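PDB 5D8Z: endoglucanase from Ganoderma lucidum, which probably hydrolyses internal beta-1,4-glucosidic bonds of cellulose and related glucans, as a TIM-barrel endoglucanase of glycoside hydrolase family 5. Local coordinates for residues A[63-67]-A[68-72]; A[99-102]-A[103-107]; A[172-175]-A[176-180]; A[202-205]-A[206-209]; A[290-293]-A[294-298]. One frame throughout, in Å; residues are numbered along the deposited sequence.

Contact 1 of 5, residues A[63-67]-A[68-72]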
loop_
_atom_site.group_PDB
_atom_site.type_symbol
_atom_site.label_atom_id
_atom_site.label_comp_id
_atom_site.label_asym_id
_atom_site.label_seq_id
_atom_site.Cartn_x
_atom_site.Cartn_y
_atom_site.Cartn_z
ATOM N N MET A 63 8.883 -13.713 -1.651
ATOM C CA MET A 63 8.815 -13.217 -0.279
ATOM C C MET A 63 9.810 -13.957 0.612
ATOM O O MET A 63 10.513 -13.302 1.375
ATOM C CB MET A 63 7.371 -13.238 0.264
ATOM C CG MET A 63 6.485 -12.225 -0.454
ATOM S SD MET A 63 4.749 -12.038 0.011
ATOM C CE MET A 63 4.177 -13.724 0.044
ATOM N N LYS A 64 9.918 -15.284 0.514
ATOM C CA LYS A 64 11.008 -15.988 1.236
ATOM C C LYS A 64 12.339 -15.270 1.020
ATOM O O LYS A 64 13.118 -15.052 1.939
ATOM C CB LYS A 64 11.173 -17.435 0.769
ATOM C CG LYS A 64 10.613 -18.510 1.700
ATOM C CD LYS A 64 11.679 -19.068 2.660
ATOM C CE LYS A 64 12.617 -20.104 2.044
ATOM N NZ LYS A 64 11.956 -21.424 1.852
ATOM N N HIS A 65 12.574 -14.876 -0.214
ATOM C CA HIS A 65 13.850 -14.319 -0.597
ATOM C C HIS A 65 13.971 -12.918 -0.048
ATOM O O HIS A 65 14.968 -12.562 0.568
ATOM C CB HIS A 65 13.969 -14.345 -2.129
ATOM C CG HIS A 65 14.864 -13.307 -2.682
ATOM N ND1 HIS A 65 16.214 -13.268 -2.406
ATOM C CD2 HIS A 65 14.603 -12.243 -3.476
ATOM C CE1 HIS A 65 16.751 -12.230 -3.025
ATOM N NE2 HIS A 65 15.796 -11.593 -3.685
ATOM N N PHE A 66 12.944 -12.110 -0.265
ATOM C CA PHE A 66 13.014 -10.733 0.162
ATOM C C PHE A 66 13.282 -10.637 1.666
ATOM O O PHE A 66 13.965 -9.717 2.105
ATOM C CB PHE A 66 11.733 -9.988 -0.223
ATOM C CG PHE A 66 11.691 -9.513 -1.656
ATOM C CD1 PHE A 66 12.719 -8.763 -2.200
ATOM C CD2 PHE A 66 10.604 -9.772 -2.444
ATOM C CE1 PHE A 66 12.674 -8.315 -3.521
ATOM C CE2 PHE A 66 10.537 -9.310 -3.744
ATOM C CZ PHE A 66 11.572 -8.590 -4.293
ATOM N N VAL A 67 12.755 -11.578 2.452
ATOM C CA VAL A 67 13.046 -11.609 3.885
ATOM C C VAL A 67 14.431 -12.187 4.098
ATOM O O VAL A 67 15.322 -11.484 4.566
ATOM C CB VAL A 67 12.042 -12.460 4.727
ATOM C CG1 VAL A 67 12.462 -12.505 6.202
ATOM C CG2 VAL A 67 10.621 -11.923 4.620
ATOM N N ASP A 68 14.615 -13.452 3.743
ATOM C CA ASP A 68 15.807 -14.193 4.166
ATOM C C ASP A 68 17.139 -13.632 3.679
ATOM O O ASP A 68 18.157 -13.740 4.381
ATOM C CB ASP A 68 15.691 -15.665 3.781
ATOM C CG ASP A 68 14.565 -16.374 4.541
ATOM O OD1 ASP A 68 13.891 -15.708 5.359
ATOM O OD2 ASP A 68 14.339 -17.591 4.317
ATOM N N ASP A 69 17.146 -13.027 2.504
ATOM C CA ASP A 69 18.385 -12.531 1.929
ATOM C C ASP A 69 18.469 -11.000 1.994
ATOM O O ASP A 69 19.552 -10.450 2.050
ATOM C CB ASP A 69 18.551 -13.022 0.463
ATOM C CG ASP A 69 18.306 -14.539 0.306
ATOM O OD1 ASP A 69 18.787 -15.315 1.179
ATOM O OD2 ASP A 69 17.622 -14.957 -0.687
ATOM N N ASP A 70 17.354 -10.290 1.960
ATOM C CA ASP A 70 17.416 -8.829 1.772
ATOM C C ASP A 70 17.047 -7.998 3.000
ATOM O O ASP A 70 17.361 -6.807 3.063
ATOM C CB ASP A 70 16.516 -8.419 0.603
ATOM C CG ASP A 70 17.135 -8.693 -0.750
ATOM O OD1 ASP A 70 18.381 -8.765 -0.830
ATOM O OD2 ASP A 70 16.364 -8.820 -1.731
ATOM N N GLY A 71 16.371 -8.620 3.962
ATOM C CA GLY A 71 16.011 -7.953 5.192
ATOM C C GLY A 71 14.674 -7.257 5.158
ATOM O O GLY A 71 14.362 -6.490 6.058
ATOM N N PHE A 72 13.885 -7.503 4.117
ATOM C CA PHE A 72 12.529 -6.982 4.066
ATOM C C PHE A 72 11.700 -7.651 5.128
ATOM O O PHE A 72 12.030 -8.741 5.590
ATOM C CB PHE A 72 11.912 -7.198 2.681
ATOM C CG PHE A 72 12.510 -6.316 1.612
ATOM C CD1 PHE A 72 12.361 -4.952 1.664
ATOM C CD2 PHE A 72 13.202 -6.858 0.536
ATOM C CE1 PHE A 72 12.899 -4.142 0.694
ATOM C CE2 PHE A 72 13.721 -6.040 -0.461
ATOM C CZ PHE A 72 13.581 -4.681 -0.373
#

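Contact 2 of 5, residues A[99-102]-A[103-107]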
loop_
_atom_site.group_PDB
_atom_site.type_symbol
_atom_site.label_atom_id
_atom_site.label_comp_id
_atom_site.label_asym_id
_atom_site.label_seq_id
_atom_site.Cartn_x
_atom_site.Cartn_y
_atom_site.Cartn_z
ATOM N N ALA A 99 -10.298 -17.330 -1.026
ATOM C CA ALA A 99 -9.335 -18.420 -0.841
ATOM C C ALA A 99 -8.018 -18.144 -1.590
ATOM O O ALA A 99 -6.919 -18.293 -1.028
ATOM C CB ALA A 99 -9.941 -19.705 -1.312
ATOM N N GLU A 100 -8.134 -17.699 -2.840
ATOM C CA GLU A 100 -6.974 -17.296 -3.603
ATOM C C GLU A 100 -6.191 -16.214 -2.875
ATOM O O GLU A 100 -4.980 -16.351 -2.651
ATOM C CB GLU A 100 -7.377 -16.843 -5.007
ATOM C CG GLU A 100 -7.489 -18.013 -5.996
ATOM C CD GLU A 100 -8.212 -17.697 -7.318
ATOM O OE1 GLU A 100 -8.458 -16.509 -7.697
ATOM O OE2 GLU A 100 -8.525 -18.683 -8.017
ATOM N N TYR A 101 -6.880 -15.162 -2.444
ATOM C CA TYR A 101 -6.174 -14.012 -1.906
ATOM C C TYR A 101 -5.592 -14.299 -0.552
ATOM O O TYR A 101 -4.515 -13.812 -0.218
ATOM C CB TYR A 101 -7.061 -12.792 -1.870
ATOM C CG TYR A 101 -6.389 -11.576 -1.280
ATOM C CD1 TYR A 101 -5.423 -10.871 -1.979
ATOM C CD2 TYR A 101 -6.715 -11.132 -0.005
ATOM C CE1 TYR A 101 -4.817 -9.741 -1.419
ATOM C CE2 TYR A 101 -6.120 -10.016 0.544
ATOM C CZ TYR A 101 -5.183 -9.335 -0.159
ATOM O OH TYR A 101 -4.630 -8.258 0.430
ATOM N N ASP A 102 -6.284 -15.100 0.236
ATOM C CA ASP A 102 -5.756 -15.467 1.532
ATOM C C ASP A 102 -4.462 -16.256 1.349
ATOM O O ASP A 102 -3.518 -16.045 2.110
ATOM C CB ASP A 102 -6.765 -16.270 2.344
ATOM C CG ASP A 102 -6.219 -16.672 3.709
ATOM O OD1 ASP A 102 -5.827 -15.771 4.482
ATOM O OD2 ASP A 102 -6.177 -17.889 4.008
ATOM N N ALA A 103 -4.390 -17.138 0.344
ATOM C CA ALA A 103 -3.131 -17.916 0.102
ATOM C C ALA A 103 -1.918 -17.016 -0.083
ATOM O O ALA A 103 -0.828 -17.370 0.257
ATOM C CB ALA A 103 -3.257 -18.842 -1.081
ATOM N N LEU A 104 -2.111 -15.832 -0.600
ATOM C CA LEU A 104 -1.001 -14.960 -0.782
ATOM C C LEU A 104 -0.632 -14.384 0.576
ATOM O O LEU A 104 0.547 -14.368 0.954
ATOM C CB LEU A 104 -1.394 -13.868 -1.765
ATOM C CG LEU A 104 -0.375 -12.808 -2.146
ATOM C CD1 LEU A 104 0.959 -13.462 -2.485
ATOM C CD2 LEU A 104 -0.925 -11.993 -3.316
ATOM N N VAL A 105 -1.644 -13.925 1.309
ATOM C CA VAL A 105 -1.467 -13.416 2.671
ATOM C C VAL A 105 -0.831 -14.454 3.579
ATOM O O VAL A 105 0.035 -14.115 4.379
ATOM C CB VAL A 105 -2.823 -13.005 3.264
ATOM C CG1 VAL A 105 -2.774 -12.888 4.770
ATOM C CG2 VAL A 105 -3.279 -11.699 2.645
ATOM N N GLN A 106 -1.253 -15.722 3.459
ATOM C CA GLN A 106 -0.598 -16.807 4.195
ATOM C C GLN A 106 0.847 -16.995 3.812
ATOM O O GLN A 106 1.663 -17.274 4.668
ATOM C CB GLN A 106 -1.343 -18.110 4.039
ATOM C CG GLN A 106 -2.704 -18.099 4.735
ATOM C CD GLN A 106 -2.701 -17.385 6.106
ATOM O OE1 GLN A 106 -1.992 -17.776 7.045
ATOM N NE2 GLN A 106 -3.509 -16.335 6.219
ATOM N N ALA A 107 1.177 -16.794 2.542
ATOM C CA ALA A 107 2.570 -16.859 2.111
ATOM C C ALA A 107 3.382 -15.721 2.649
ATOM O O ALA A 107 4.570 -15.858 2.890
ATOM C CB ALA A 107 2.665 -16.848 0.601
#

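Contact 3 of 5, residues A[172-175]-A[176-180]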
loop_
_atom_site.group_PDB
_atom_site.type_symbol
_atom_site.label_atom_id
_atom_site.label_comp_id
_atom_site.label_asym_id
_atom_site.label_seq_id
_atom_site.Cartn_x
_atom_site.Cartn_y
_atom_site.Cartn_z
ATOM N N ASN A 172 -13.071 16.217 3.706
ATOM C CA ASN A 172 -13.624 15.904 5.021
ATOM C C ASN A 172 -14.672 14.828 4.991
ATOM O O ASN A 172 -14.826 14.125 5.968
ATOM C CB ASN A 172 -14.196 17.153 5.692
ATOM C CG ASN A 172 -13.108 18.160 6.033
ATOM O OD1 ASN A 172 -12.229 17.889 6.892
ATOM N ND2 ASN A 172 -13.142 19.327 5.356
ATOM N N LEU A 173 -15.411 14.730 3.883
ATOM C CA LEU A 173 -16.349 13.639 3.677
ATOM C C LEU A 173 -15.573 12.358 3.477
ATOM O O LEU A 173 -15.964 11.313 3.999
ATOM C CB LEU A 173 -17.245 13.892 2.475
ATOM C CG LEU A 173 -18.273 14.993 2.723
ATOM C CD1 LEU A 173 -18.972 15.376 1.423
ATOM C CD2 LEU A 173 -19.285 14.573 3.776
ATOM N N TRP A 174 -14.471 12.440 2.743
ATOM C CA TRP A 174 -13.572 11.301 2.631
ATOM C C TRP A 174 -12.995 10.847 3.985
ATOM O O TRP A 174 -12.975 9.666 4.302
ATOM C CB TRP A 174 -12.417 11.594 1.660
ATOM C CG TRP A 174 -11.402 10.499 1.660
ATOM C CD1 TRP A 174 -10.095 10.597 2.026
ATOM C CD2 TRP A 174 -11.616 9.129 1.326
ATOM N NE1 TRP A 174 -9.468 9.373 1.919
ATOM C CE2 TRP A 174 -10.388 8.452 1.504
ATOM C CE3 TRP A 174 -12.721 8.402 0.896
ATOM C CZ2 TRP A 174 -10.243 7.093 1.258
ATOM C CZ3 TRP A 174 -12.567 7.030 0.675
ATOM C CH2 TRP A 174 -11.341 6.404 0.844
ATOM N N ALA A 175 -12.506 11.776 4.782
ATOM C CA ALA A 175 -12.087 11.416 6.110
ATOM C C ALA A 175 -13.219 10.738 6.906
ATOM O O ALA A 175 -12.967 9.809 7.679
ATOM C CB ALA A 175 -11.553 12.647 6.819
ATOM N N ASP A 176 -14.466 11.171 6.693
ATOM C CA ASP A 176 -15.661 10.484 7.266
ATOM C C ASP A 176 -15.832 9.045 6.800
ATOM O O ASP A 176 -16.129 8.161 7.593
ATOM C CB ASP A 176 -16.951 11.271 7.006
ATOM C CG ASP A 176 -17.015 12.581 7.805
ATOM O OD1 ASP A 176 -16.624 12.568 9.000
ATOM O OD2 ASP A 176 -17.446 13.624 7.246
ATOM N N SER A 177 -15.626 8.808 5.515
ATOM C CA SER A 177 -15.652 7.454 4.976
ATOM C C SER A 177 -14.596 6.580 5.636
ATOM O O SER A 177 -14.828 5.417 5.921
ATOM C CB SER A 177 -15.417 7.500 3.474
ATOM O OG SER A 177 -16.364 8.361 2.839
ATOM N N VAL A 178 -13.440 7.166 5.907
ATOM C CA VAL A 178 -12.323 6.439 6.479
ATOM C C VAL A 178 -12.599 6.149 7.945
ATOM O O VAL A 178 -12.205 5.097 8.468
ATOM C CB VAL A 178 -11.028 7.244 6.358
ATOM C CG1 VAL A 178 -9.906 6.508 7.058
ATOM C CG2 VAL A 178 -10.688 7.527 4.889
ATOM N N GLN A 179 -13.277 7.083 8.611
ATOM C CA GLN A 179 -13.695 6.850 9.971
ATOM C C GLN A 179 -14.583 5.625 9.976
ATOM O O GLN A 179 -14.452 4.700 10.777
ATOM C CB GLN A 179 -14.465 8.060 10.471
ATOM C CG GLN A 179 -14.949 7.942 11.911
ATOM C CD GLN A 179 -13.805 7.752 12.870
ATOM O OE1 GLN A 179 -13.000 8.636 13.035
ATOM N NE2 GLN A 179 -13.705 6.582 13.457
ATOM N N ALA A 180 -15.503 5.610 9.046
ATOM C CA ALA A 180 -16.438 4.526 9.039
ATOM C C ALA A 180 -15.713 3.180 8.947
ATOM O O ALA A 180 -16.077 2.215 9.648
ATOM C CB ALA A 180 -17.424 4.694 7.906
#

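Contact 4 of 5, residues A[202-205]-A[206-209]. With BGC (beta-D-glucopyranose), chain C.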
loop_
_atom_site.group_PDB
_atom_site.type_symbol
_atom_site.label_atom_id
_atom_site.label_comp_id
_atom_site.label_asym_id
_atom_site.label_seq_id
_atom_site.Cartn_x
_atom_site.Cartn_y
_atom_site.Cartn_z
ATOM N N TRP A 202 -3.731 11.174 -5.132
ATOM C CA TRP A 202 -3.045 9.899 -5.154
ATOM C C TRP A 202 -2.183 9.742 -3.911
ATOM O O TRP A 202 -1.091 9.163 -3.996
ATOM C CB TRP A 202 -2.168 9.768 -6.406
ATOM C CG TRP A 202 -2.857 10.221 -7.638
ATOM C CD1 TRP A 202 -2.997 11.506 -8.067
ATOM C CD2 TRP A 202 -3.544 9.407 -8.596
ATOM N NE1 TRP A 202 -3.726 11.549 -9.233
ATOM C CE2 TRP A 202 -4.071 10.273 -9.581
ATOM C CE3 TRP A 202 -3.767 8.034 -8.723
ATOM C CZ2 TRP A 202 -4.796 9.805 -10.679
ATOM C CZ3 TRP A 202 -4.484 7.573 -9.823
ATOM C CH2 TRP A 202 -4.985 8.456 -10.783
ATOM N N THR A 203 -2.689 10.224 -2.767
ATOM C CA THR A 203 -1.902 10.350 -1.523
ATOM C C THR A 203 -0.495 10.810 -1.774
ATOM O O THR A 203 0.445 10.338 -1.142
ATOM C CB THR A 203 -1.751 9.028 -0.709
ATOM O OG1 THR A 203 -1.793 7.881 -1.574
ATOM C CG2 THR A 203 -2.788 8.907 0.336
ATOM N N SER A 204 -0.317 11.723 -2.703
ATOM C CA SER A 204 1.003 12.260 -2.884
ATOM C C SER A 204 1.461 12.780 -1.518
ATOM O O SER A 204 0.694 13.435 -0.803
ATOM C CB SER A 204 0.974 13.367 -3.917
ATOM O OG SER A 204 2.141 14.145 -3.856
ATOM N N ALA A 205 2.689 12.439 -1.155
ATOM C CA ALA A 205 3.333 12.963 0.052
ATOM C C ALA A 205 3.629 14.460 -0.013
ATOM O O ALA A 205 3.778 15.104 1.013
ATOM C CB ALA A 205 4.638 12.226 0.302
ATOM N N GLU A 206 3.763 14.990 -1.220
ATOM C CA GLU A 206 4.070 16.397 -1.432
ATOM C C GLU A 206 2.906 17.309 -1.078
ATOM O O GLU A 206 3.104 18.394 -0.575
ATOM C CB GLU A 206 4.456 16.610 -2.885
ATOM C CG GLU A 206 4.840 18.022 -3.265
ATOM C CD GLU A 206 5.948 18.032 -4.306
ATOM O OE1 GLU A 206 6.918 17.248 -4.141
ATOM O OE2 GLU A 206 5.870 18.812 -5.284
ATOM N N THR A 207 1.684 16.880 -1.349
ATOM C CA THR A 207 0.517 17.730 -1.098
ATOM C C THR A 207 -0.268 17.281 0.116
ATOM O O THR A 207 -1.284 17.877 0.425
ATOM C CB THR A 207 -0.445 17.666 -2.279
ATOM O OG1 THR A 207 -0.865 16.297 -2.436
ATOM C CG2 THR A 207 0.252 18.148 -3.539
ATOM N N PHE A 208 0.188 16.233 0.790
ATOM C CA PHE A 208 -0.587 15.639 1.858
ATOM C C PHE A 208 -1.064 16.605 2.922
ATOM O O PHE A 208 -2.172 16.459 3.418
ATOM C CB PHE A 208 0.196 14.539 2.550
ATOM C CG PHE A 208 -0.651 13.676 3.443
ATOM C CD1 PHE A 208 -1.438 12.680 2.902
ATOM C CD2 PHE A 208 -0.669 13.873 4.818
ATOM C CE1 PHE A 208 -2.230 11.895 3.708
ATOM C CE2 PHE A 208 -1.451 13.082 5.636
ATOM C CZ PHE A 208 -2.234 12.086 5.082
ATOM N N VAL A 209 -0.219 17.562 3.297
ATOM C CA VAL A 209 -0.594 18.627 4.245
ATOM C C VAL A 209 -1.239 19.822 3.517
ATOM O O VAL A 209 -2.278 20.334 3.963
ATOM C CB VAL A 209 0.628 19.131 5.047
ATOM C CG1 VAL A 209 0.197 20.154 6.095
ATOM C CG2 VAL A 209 1.379 17.966 5.700
HETATM C C2 BGC C . -0.075 13.051 -11.088
HETATM C C3 BGC C . 0.038 11.514 -11.039
HETATM C C4 BGC C . -0.964 10.828 -11.996
HETATM C C5 BGC C . -1.181 11.604 -13.330
HETATM C C6 BGC C . -2.526 11.278 -13.976
HETATM C C1 BGC C . -0.001 13.544 -12.536
HETATM O O1 BGC C . 0.011 14.977 -12.598
HETATM O O2 BGC C . 0.959 13.654 -10.302
HETATM O O3 BGC C . -0.141 11.044 -9.682
HETATM O O4 BGC C . -0.508 9.494 -12.317
HETATM O O5 BGC C . -1.139 13.041 -13.240
HETATM O O6 BGC C . -2.756 12.235 -15.013
#

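Contact 5 of 5, residues A[290-293]-A[294-298]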
loop_
_atom_site.group_PDB
_atom_site.type_symbol
_atom_site.label_atom_id
_atom_site.label_comp_id
_atom_site.label_asym_id
_atom_site.label_seq_id
_atom_site.Cartn_x
_atom_site.Cartn_y
_atom_site.Cartn_z
ATOM N N CYS A 290 18.616 6.269 -3.135
ATOM C CA CYS A 290 19.425 5.995 -1.945
ATOM C C CYS A 290 19.408 7.205 -1.035
ATOM O O CYS A 290 19.376 7.073 0.211
ATOM C CB CYS A 290 20.849 5.592 -2.318
ATOM S SG CYS A 290 21.051 3.794 -2.523
ATOM N N GLN A 291 19.377 8.370 -1.676
ATOM C CA GLN A 291 19.212 9.625 -0.970
ATOM C C GLN A 291 17.881 9.624 -0.194
ATOM O O GLN A 291 17.884 9.793 1.037
ATOM C CB GLN A 291 19.361 10.831 -1.923
ATOM C CG GLN A 291 20.801 10.996 -2.421
ATOM C CD GLN A 291 21.019 12.123 -3.436
ATOM O OE1 GLN A 291 20.087 12.673 -4.053
ATOM N NE2 GLN A 291 22.278 12.474 -3.604
ATOM N N GLN A 292 16.768 9.375 -0.885
ATOM C CA GLN A 292 15.443 9.339 -0.232
ATOM C C GLN A 292 15.343 8.334 0.919
ATOM O O GLN A 292 14.675 8.600 1.911
ATOM C CB GLN A 292 14.340 9.047 -1.256
ATOM C CG GLN A 292 12.951 8.801 -0.655
ATOM C CD GLN A 292 11.866 8.581 -1.707
ATOM O OE1 GLN A 292 11.476 7.450 -1.967
ATOM N NE2 GLN A 292 11.393 9.652 -2.318
ATOM N N VAL A 293 15.996 7.188 0.778
ATOM C CA VAL A 293 15.917 6.120 1.774
ATOM C C VAL A 293 16.801 6.442 2.968
ATOM O O VAL A 293 16.450 6.119 4.117
ATOM C CB VAL A 293 16.337 4.766 1.173
ATOM C CG1 VAL A 293 16.419 3.681 2.241
ATOM C CG2 VAL A 293 15.355 4.350 0.075
ATOM N N ALA A 294 17.950 7.073 2.694
ATOM C CA ALA A 294 18.843 7.544 3.756
ATOM C C ALA A 294 18.115 8.563 4.640
ATOM O O ALA A 294 18.084 8.429 5.876
ATOM C CB ALA A 294 20.100 8.141 3.150
ATOM N N TYR A 295 17.507 9.559 3.998
ATOM C CA TYR A 295 16.633 10.538 4.691
ATOM C C TYR A 295 15.491 9.896 5.481
ATOM O O TYR A 295 15.269 10.218 6.648
ATOM C CB TYR A 295 16.029 11.538 3.713
ATOM C CG TYR A 295 15.309 12.653 4.432
ATOM C CD1 TYR A 295 15.965 13.856 4.749
ATOM C CD2 TYR A 295 13.973 12.520 4.807
ATOM C CE1 TYR A 295 15.311 14.872 5.420
ATOM C CE2 TYR A 295 13.317 13.530 5.486
ATOM C CZ TYR A 295 13.991 14.703 5.796
ATOM O OH TYR A 295 13.321 15.701 6.463
ATOM N N GLN A 296 14.751 9.003 4.843
ATOM C CA GLN A 296 13.682 8.321 5.546
ATOM C C GLN A 296 14.147 7.609 6.791
ATOM O O GLN A 296 13.476 7.699 7.790
ATOM C CB GLN A 296 12.957 7.352 4.635
ATOM C CG GLN A 296 12.017 8.072 3.700
ATOM C CD GLN A 296 11.281 7.119 2.805
ATOM O OE1 GLN A 296 11.747 6.011 2.532
ATOM N NE2 GLN A 296 10.120 7.545 2.328
ATOM N N ASN A 297 15.296 6.934 6.757
ATOM C CA ASN A 297 15.836 6.269 7.978
ATOM C C ASN A 297 16.222 7.266 9.036
ATOM O O ASN A 297 15.990 7.040 10.216
ATOM C CB ASN A 297 17.058 5.411 7.680
ATOM C CG ASN A 297 16.694 4.016 7.225
ATOM O OD1 ASN A 297 16.360 3.135 8.031
ATOM N ND2 ASN A 297 16.772 3.797 5.925
ATOM N N ALA A 298 16.841 8.364 8.610
ATOM C CA ALA A 298 17.185 9.441 9.531
ATOM C C ALA A 298 15.954 9.939 10.303
ATOM O O ALA A 298 16.065 10.297 11.468
ATOM C CB ALA A 298 17.827 10.596 8.774
#

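Contact 1 of 5, residues A[63-67]-A[68-72]
Phe-66 and Phe-72 form the tightly packed side of this helix end. Their side chains run next to each other in the same direction, with Phe-66 CD1 3.4 Å from Phe-72 CD2. The ring planes stand 81° apart and the centroids 5.2 Å apart, an oblique pairing. The backbone holds the second ring there: Phe-72 N donates to Phe-66 O at 3.0 Å, and Gly-71 N donates to Val-67 O at 3.1 Å. Gly-71 breaks the helical path with a positive phi of 90°, where any CB would press on the preceding carbonyl.

The other side is looser and carries charge. Lys-64 and Asp-68 are exposed: the lysine's CD brushes Asp-68 OD2 at 3.5 Å, but Lys-64 NZ stays 5.1 Å from that oxygen, so the charged atoms are not in contact. Between the two sides sits buried His-65. With CG anti to the backbone N (chi1 154°), its ND1 donates in the ring plane to Asp-69 OD2 at 2.8 Å, using the anti lone pair, while NE2 bonds to Asp-333. A leucine here would probably leave both Asp-69 and Asp-333 without their imidazole partner.

His-65 also stacks on Trp-331. Phe-66 reaches Val-27 of strand 24-30 and Phe-75 of strand 74-79, so the end of helix 59-68 lies against the first two barrel strands.

Contact 2 of 5, residues A[99-102]-A[103-107]
Asp-102 and Gln-106, one helical turn apart, make the polar side-chain link of this segment of helix 95-110. Gln-106 NE2 donates to Asp-102 OD1 at 3.0 Å with an N-H...O angle of 153°, arriving on the syn side but 30° out of the carboxylate plane. A bend at chi2 (-40°) folds the glutamine back so that its amide can reach the aspartate. The same OD1 is hydrogen-bonded to Tyr-151 OH. A leucine in place of Asp-102 would probably strip both the Gln-106 amide and the Tyr-151 hydroxyl of their shared acceptor.

Backbone bonds run alongside. Gln-106 N meets Asp-102 O at 2.7 Å, and Tyr-101 O takes two donors, Val-105 N at 3.3 Å and Leu-104 N at 3.2 Å.

Apolar packing is slighter: Val-105 CG2 lies 3.9 Å from Tyr-101 CE2, oblique to the ring. Tyr-101 OH bonds to Leu-77 O, and the ring meets Phe-32 edge-to-face, so the hydroxyl is tied to strand 74-79 while the ring packs on a loop residue.

The polar link and the apolar side chains are therefore close neighbours on this helix, with Tyr-151 meeting both Asp-102, through its hydroxyl, and Val-105.

Contact 3 of 5, residues A[172-175]-A[176-180]
Val-178 lays one methyl over the indole of Trp-174, one turn back along helix 171-187. Val-178 CG2 stands 3.5 Å above the Trp-174 ring plane, offset toward the rim, and lies 3.8 Å from the centroid of the five-membered ring, 25° off its normal. That position over the face meets the criterion for a CH-pi contact. Among the ring atoms Trp-174 CE2 is nearest, 3.5 Å from Val-178 CG2. The indole comes within range because Trp-174 places CG anti to its own amide nitrogen (chi1 173°), which swings the ring along the helix toward the following turn. Ser-177 CB reaches the six-membered part instead, 3.8 Å from Trp-174 CE3, at an oblique approach.

The helix is the crossover of a beta-alpha-beta unit between strands 157-160 and 194-198 of the TIM barrel, and the indole points inward to this sheet: Trp-174 NE1 donates to Pro-198 O, at the end of strand 194-198.

Ser-177 turns OG back beside its own N (chi1 -55°), so that OG and N both donate to Leu-173 O, at 3.2 Å and 2.9 Å. Ser-177 OG has a further, weak bond to Asn-137 ND2. On a different flank Ala-175 rests on Ala-216 and Leu-217 of helix 213-218, while the amide of Gln-179 bonds to Thr-221 O.

Contact 4 of 5, residues A[202-205]-A[206-209]
Ser-204 OG accepts a hydrogen bond from Glu-206 N, two residues on, at 3.2 Å and an angle of 138° at the hydrogen. This is the pattern of an ST turn, and it depends on the serine torsion: chi1 of 164° sets OG opposite its own amide and beside its carbonyl carbon, facing the chain that follows. Glu-206 CB packs at 3.5 Å from Ser-204 OG, whereas the carboxylate leads away from residues 202-205.

Thr-207 adopts the crowded position, with OG1 between its backbone N and carbonyl carbon (chi1 60°). This brings Thr-207 OG1 over Ser-204, 3.6 Å from its O and 3.8 Å from its CB. Phe-208 CB lies 3.6 Å from Ser-204 O, which sits at the edge of the phenylalanine ring and near its plane. The ring itself runs on to Phe-232 and Val-234, toward the barrel wall.

At the other end of the loop, Trp-202 belongs to the glycan pocket. One face of its indole receives O3 of the bound glucose, 3.3 Å above the plane and offset toward the rim, with CD1 the nearest ring atom, also at 3.3 Å. The glucose C4 lies 4.0 Å from Trp-202 CE2. His-166 stacks with the indole, and Asp-241 O bonds to the same sugar.

The chemistry is thus split: a polar turn shapes the loop after strand 194-198, and the indole face meets the sugar at its O3-C4 edge, with the O3 oxygen leading.

Contact 5 of 5, residues A[290-293]-A[294-298]
Asn-297 grips Val-293 O twice, through its backbone N and through its side-chain ND2, both at 3.0 Å. The two donors come from opposite faces of the carbonyl plane, and ND2 stands 43° out of it, so the amide adds a second donor from the other face of the carbonyl. The torsion explains the reach: CG is anti to the carbonyl carbon (chi1 -85°), which turns the amide back along the helix until ND2 also lies 3.7 Å from Val-293 CG1. These two side chains run next to each other in one direction.

Gln-292 and Gln-296 lie side by side, Gln-292 CG 4.2 Å from Gln-296 CD. Gln-296 CG packs closer, 3.2 Å from Gln-292 O, while Gln-296 N bonds to that oxygen at 3.0 Å. Ala-294 N to Cys-290 O, at 2.9 Å, continues the helical pattern.

Further out, Cys-290 is joined by a disulfide to Cys-340, which ties helix 283-298 covalently to the C-terminal helix 335-341. Tyr-295 packs on Ile-254, Trp-258 and Ala-259 of helix 254-267 and on Phe-303. Val-293 and Gln-296 both touch Tyr-306, so this helix, the crossover between strands 272-277 and 303-312, packs against both its neighbouring helix and the last strand of the barrel.

How the contacts relate
The five contacts follow one another along a single TIM barrel of eight parallel strands. Contacts 1, 2, 3 and 5 lie on or at the end of helices 59-68, 95-110, 171-187 and 283-298 of the outer layer, while contact 4 lies in the loop after strand 194-198 and alone among them meets a bound sugar. Contacts 1 and 2 touch, Met-63 CE resting 3.4 Å from Ala-107 C. Contacts 1 and 3, on opposite sides of the chain's centre, have centres about 36 Å apart. Contact 4 is about 17 Å from contact 3 and 18 Å from contact 5, centre to centre. The helical shell encloses the barrel; strand ends and following loops build the glycan pocket.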